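Local coordinates for protein endo-alpha-(1->5)-L-arabinanase (PDB 6B7K) that probably cleaves internal (1->5)-alpha-arabinofuranosidic linkages in arabinans, as a calcium-binding glycoside hydrolase of family 43, at residues Phe12-His22 with Val283-Leu291. Sequence-based numbering, arbitrary orientation.
Sequences FWDTKGDNFIH and VSKLLINDL
Trp13 packs its indole on Ile288, Trp13 CE3 lying 3.4 Å from Ile288 CG2. Asp290 crosses the indole at about a right angle, with OD1 by Trp13 CZ2 and the ring and carboxylate planes 75° apart. Trp13 N donates a nearly straight hydrogen bond to Ile288 O (2.8 Å). With an alanine here, the Ile288 side chain would probably lose its indole cover and a gap would open beside Asp290. Phe12 takes Leu287 CD2 over a ring face, a CH-pi contact 4.0 Å from the centroid of the Phe12 ring. Thr15 OG1 donates to Leu286 O in the carbonyl plane (2.6 Å). The same hydroxyl oxygen accepts Asn19 ND2, which fixes the turn of the Asn19 amide. Ser284 OG sits between its own backbone N and carbonyl carbon (chi1 56°), and from there donates to Ile21 O (2.7 Å). Val283 CG2 meets the edge of the Phe20 ring. His22 NE2 is hydrogen-bonded to Tyr276 OH, and His22 lies beside Asp23, the predicted proton acceptor. In this five-bladed beta-propeller the contact joins the first and last blades: Leu286 and Ile288 touch Trp55 of strand 54-61, while Leu287 packs on strand 270-277.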
loop_
_atom_site.group_PDB
_atom_site.type_symbol
_atom_site.label_atom_id
_atom_site.label_comp_id
_atom_site.label_asym_id
_atom_site.label_seq_id
_atom_site.Cartn_x
_atom_site.Cartn_y
_atom_site.Cartn_z
ATOM N N PHE A 12 3.676 -17.619 -9.840
ATOM C CA PHE A 12 4.179 -16.727 -8.802
ATOM C C PHE A 12 5.240 -17.407 -7.951
ATOM O O PHE A 12 5.738 -18.478 -8.298
ATOM C CB PHE A 12 3.034 -16.236 -7.909
ATOM C CG PHE A 12 2.149 -17.337 -7.392
ATOM C CD1 PHE A 12 2.512 -18.075 -6.277
ATOM C CD2 PHE A 12 0.947 -17.626 -8.017
ATOM C CE1 PHE A 12 1.698 -19.086 -5.800
ATOM C CE2 PHE A 12 0.129 -18.636 -7.546
ATOM C CZ PHE A 12 0.506 -19.367 -6.436
ATOM N N TRP A 13 5.581 -16.771 -6.834
ATOM C CA TRP A 13 6.446 -17.370 -5.827
ATOM C C TRP A 13 5.579 -18.099 -4.811
ATOM O O TRP A 13 4.768 -17.473 -4.120
ATOM C CB TRP A 13 7.295 -16.311 -5.127
ATOM C CG TRP A 13 8.319 -15.658 -5.991
ATOM C CD1 TRP A 13 8.563 -15.903 -7.311
ATOM C CD2 TRP A 13 9.245 -14.643 -5.593
ATOM N NE1 TRP A 13 9.586 -15.100 -7.760
ATOM C CE2 TRP A 13 10.021 -14.317 -6.722
ATOM C CE3 TRP A 13 9.496 -13.982 -4.388
ATOM C CZ2 TRP A 13 11.028 -13.358 -6.682
ATOM C CZ3 TRP A 13 10.492 -13.027 -4.351
ATOM C CH2 TRP A 13 11.247 -12.724 -5.490
ATOM N N ASP A 14 5.744 -19.413 -4.722
ATOM C CA ASP A 14 4.985 -20.199 -3.756
ATOM C C ASP A 14 5.523 -19.923 -2.356
ATOM O O ASP A 14 6.617 -20.374 -2.004
ATOM C CB ASP A 14 5.073 -21.682 -4.097
ATOM C CG ASP A 14 3.997 -22.496 -3.411
ATOM O OD1 ASP A 14 3.026 -21.889 -2.913
ATOM O OD2 ASP A 14 4.124 -23.737 -3.368
ATOM N N THR A 15 4.762 -19.178 -1.559
ATOM C CA THR A 15 5.175 -18.813 -0.213
ATOM C C THR A 15 4.723 -19.879 0.778
ATOM O O THR A 15 3.571 -20.326 0.741
ATOM C CB THR A 15 4.604 -17.451 0.178
ATOM O OG1 THR A 15 3.174 -17.492 0.109
ATOM C CG2 THR A 15 5.123 -16.367 -0.761
ATOM N N LYS A 16 5.634 -20.284 1.660
ATOM C CA LYS A 16 5.386 -21.327 2.645
ATOM C C LYS A 16 5.869 -20.859 4.009
ATOM O O LYS A 16 6.611 -19.883 4.127
ATOM C CB LYS A 16 6.083 -22.639 2.252
ATOM C CG LYS A 16 7.595 -22.522 2.160
ATOM C CD LYS A 16 8.217 -23.731 1.479
ATOM C CE LYS A 16 7.906 -23.750 -0.008
ATOM N NZ LYS A 16 8.625 -24.849 -0.709
ATOM N N GLY A 17 5.447 -21.574 5.040
ATOM C CA GLY A 17 5.868 -21.216 6.389
ATOM C C GLY A 17 4.905 -20.211 6.979
ATOM O O GLY A 17 3.681 -20.349 6.843
ATOM N N ASP A 18 5.450 -19.194 7.642
ATOM C CA ASP A 18 4.642 -18.153 8.279
ATOM C C ASP A 18 4.377 -17.034 7.270
ATOM O O ASP A 18 4.869 -15.910 7.381
ATOM C CB ASP A 18 5.344 -17.638 9.531
ATOM C CG ASP A 18 4.436 -16.819 10.426
ATOM O OD1 ASP A 18 3.267 -16.587 10.050
ATOM O OD2 ASP A 18 4.890 -16.404 11.515
ATOM N N ASN A 19 3.572 -17.374 6.263
ATOM C CA ASN A 19 3.315 -16.502 5.125
ATOM C C ASN A 19 1.996 -15.744 5.245
ATOM O O ASN A 19 1.475 -15.255 4.235
ATOM C CB ASN A 19 3.343 -17.313 3.827
ATOM C CG ASN A 19 2.306 -18.419 3.808
ATOM O OD1 ASN A 19 1.878 -18.903 4.855
ATOM N ND2 ASN A 19 1.897 -18.827 2.611
ATOM N N PHE A 20 1.444 -15.639 6.452
ATOM C CA PHE A 20 0.237 -14.845 6.649
ATOM C C PHE A 20 0.579 -13.364 6.594
ATOM O O PHE A 20 1.547 -12.918 7.218
ATOM C CB PHE A 20 -0.422 -15.182 7.986
ATOM C CG PHE A 20 -1.462 -14.180 8.416
ATOM C CD1 PHE A 20 -2.761 -14.272 7.952
ATOM C CD2 PHE A 20 -1.140 -13.144 9.281
ATOM C CE1 PHE A 20 -3.723 -13.358 8.340
ATOM C CE2 PHE A 20 -2.098 -12.223 9.671
ATOM C CZ PHE A 20 -3.392 -12.331 9.199
ATOM N N ILE A 21 -0.226 -12.597 5.859
ATOM C CA ILE A 21 -0.012 -11.161 5.731
ATOM C C ILE A 21 -1.325 -10.524 5.306
ATOM O O ILE A 21 -2.227 -11.197 4.805
ATOM C CB ILE A 21 1.120 -10.845 4.722
ATOM C CG1 ILE A 21 1.716 -9.465 5.001
ATOM C CG2 ILE A 21 0.598 -10.920 3.294
ATOM C CD1 ILE A 21 2.262 -9.316 6.399
ATOM N N HIS A 22 -1.437 -9.217 5.521
ATOM C CA HIS A 22 -2.561 -8.444 5.019
ATOM C C HIS A 22 -2.086 -7.019 4.788
ATOM O O HIS A 22 -1.462 -6.424 5.672
ATOM C CB HIS A 22 -3.740 -8.471 5.993
ATOM C CG HIS A 22 -5.062 -8.222 5.339
ATOM N ND1 HIS A 22 -5.679 -6.991 5.352
ATOM C CD2 HIS A 22 -5.881 -9.046 4.642
ATOM C CE1 HIS A 22 -6.825 -7.069 4.699
ATOM N NE2 HIS A 22 -6.970 -8.305 4.258
ATOM N N VAL A 283 -7.864 -17.502 4.809
ATOM C CA VAL A 283 -6.900 -16.646 5.481
ATOM C C VAL A 283 -5.967 -16.034 4.442
ATOM O O VAL A 283 -5.509 -16.711 3.511
ATOM C CB VAL A 283 -6.139 -17.447 6.550
ATOM C CG1 VAL A 283 -5.663 -18.759 5.985
ATOM C CG2 VAL A 283 -4.972 -16.652 7.093
ATOM N N SER A 284 -5.705 -14.737 4.582
ATOM C CA SER A 284 -4.897 -14.020 3.603
ATOM C C SER A 284 -3.430 -14.417 3.717
ATOM O O SER A 284 -2.833 -14.336 4.795
ATOM C CB SER A 284 -5.052 -12.512 3.794
ATOM O OG SER A 284 -4.723 -12.131 5.117
ATOM N N LYS A 285 -2.851 -14.842 2.598
ATOM C CA LYS A 285 -1.453 -15.232 2.510
ATOM C C LYS A 285 -0.676 -14.197 1.702
ATOM O O LYS A 285 -1.234 -13.234 1.170
ATOM C CB LYS A 285 -1.320 -16.623 1.886
ATOM C CG LYS A 285 -2.192 -17.681 2.535
ATOM C CD LYS A 285 -1.778 -17.924 3.971
ATOM C CE LYS A 285 -2.532 -19.097 4.561
ATOM N NZ LYS A 285 -2.009 -19.463 5.906
ATOM N N LEU A 286 0.633 -14.408 1.611
ATOM C CA LEU A 286 1.523 -13.537 0.858
ATOM C C LEU A 286 1.746 -14.112 -0.534
ATOM O O LEU A 286 2.110 -15.284 -0.675
ATOM C CB LEU A 286 2.858 -13.367 1.584
ATOM C CG LEU A 286 3.924 -12.529 0.873
ATOM C CD1 LEU A 286 3.415 -11.118 0.629
ATOM C CD2 LEU A 286 5.215 -12.513 1.675
ATOM N N LEU A 287 1.522 -13.291 -1.555
ATOM C CA LEU A 287 1.750 -13.671 -2.943
ATOM C C LEU A 287 2.713 -12.674 -3.567
ATOM O O LEU A 287 2.458 -11.465 -3.553
ATOM C CB LEU A 287 0.440 -13.722 -3.731
ATOM C CG LEU A 287 -0.411 -14.976 -3.528
ATOM C CD1 LEU A 287 -1.514 -15.038 -4.570
ATOM C CD2 LEU A 287 0.458 -16.223 -3.586
ATOM N N ILE A 288 3.817 -13.181 -4.108
ATOM C CA ILE A 288 4.861 -12.356 -4.700
ATOM C C ILE A 288 5.072 -12.803 -6.136
ATOM O O ILE A 288 5.179 -14.004 -6.411
ATOM C CB ILE A 288 6.173 -12.443 -3.901
ATOM C CG1 ILE A 288 5.913 -12.157 -2.422
ATOM C CG2 ILE A 288 7.192 -11.467 -4.454
ATOM C CD1 ILE A 288 7.127 -12.317 -1.562
ATOM N N ASN A 289 5.131 -11.838 -7.049
ATOM C CA ASN A 289 5.342 -12.106 -8.462
ATOM C C ASN A 289 6.446 -11.208 -8.994
ATOM O O ASN A 289 6.596 -10.064 -8.562
ATOM C CB ASN A 289 4.067 -11.871 -9.281
ATOM C CG ASN A 289 3.065 -12.989 -9.132
ATOM O OD1 ASN A 289 2.953 -13.853 -10.001
ATOM N ND2 ASN A 289 2.334 -12.983 -8.025
ATOM N N ASP A 290 7.220 -11.743 -9.933
ATOM C CA ASP A 290 8.094 -10.908 -10.742
ATOM C C ASP A 290 7.245 -10.155 -11.758
ATOM O O ASP A 290 6.539 -10.772 -12.563
ATOM C CB ASP A 290 9.153 -11.755 -11.444
ATOM C CG ASP A 290 10.247 -12.219 -10.503
ATOM O OD1 ASP A 290 10.215 -11.829 -9.317
ATOM O OD2 ASP A 290 11.140 -12.972 -10.949
ATOM N N LEU A 291 7.296 -8.827 -11.711
ATOM C CA LEU A 291 6.475 -7.994 -12.580
ATOM C C LEU A 291 7.233 -7.671 -13.861
ATOM O O LEU A 291 8.389 -7.240 -13.815
ATOM C CB LEU A 291 6.068 -6.704 -11.869
ATOM C CG LEU A 291 4.920 -5.951 -12.545
ATOM C CD1 LEU A 291 3.661 -6.802 -12.528
ATOM C CD2 LEU A 291 4.674 -4.611 -11.882
#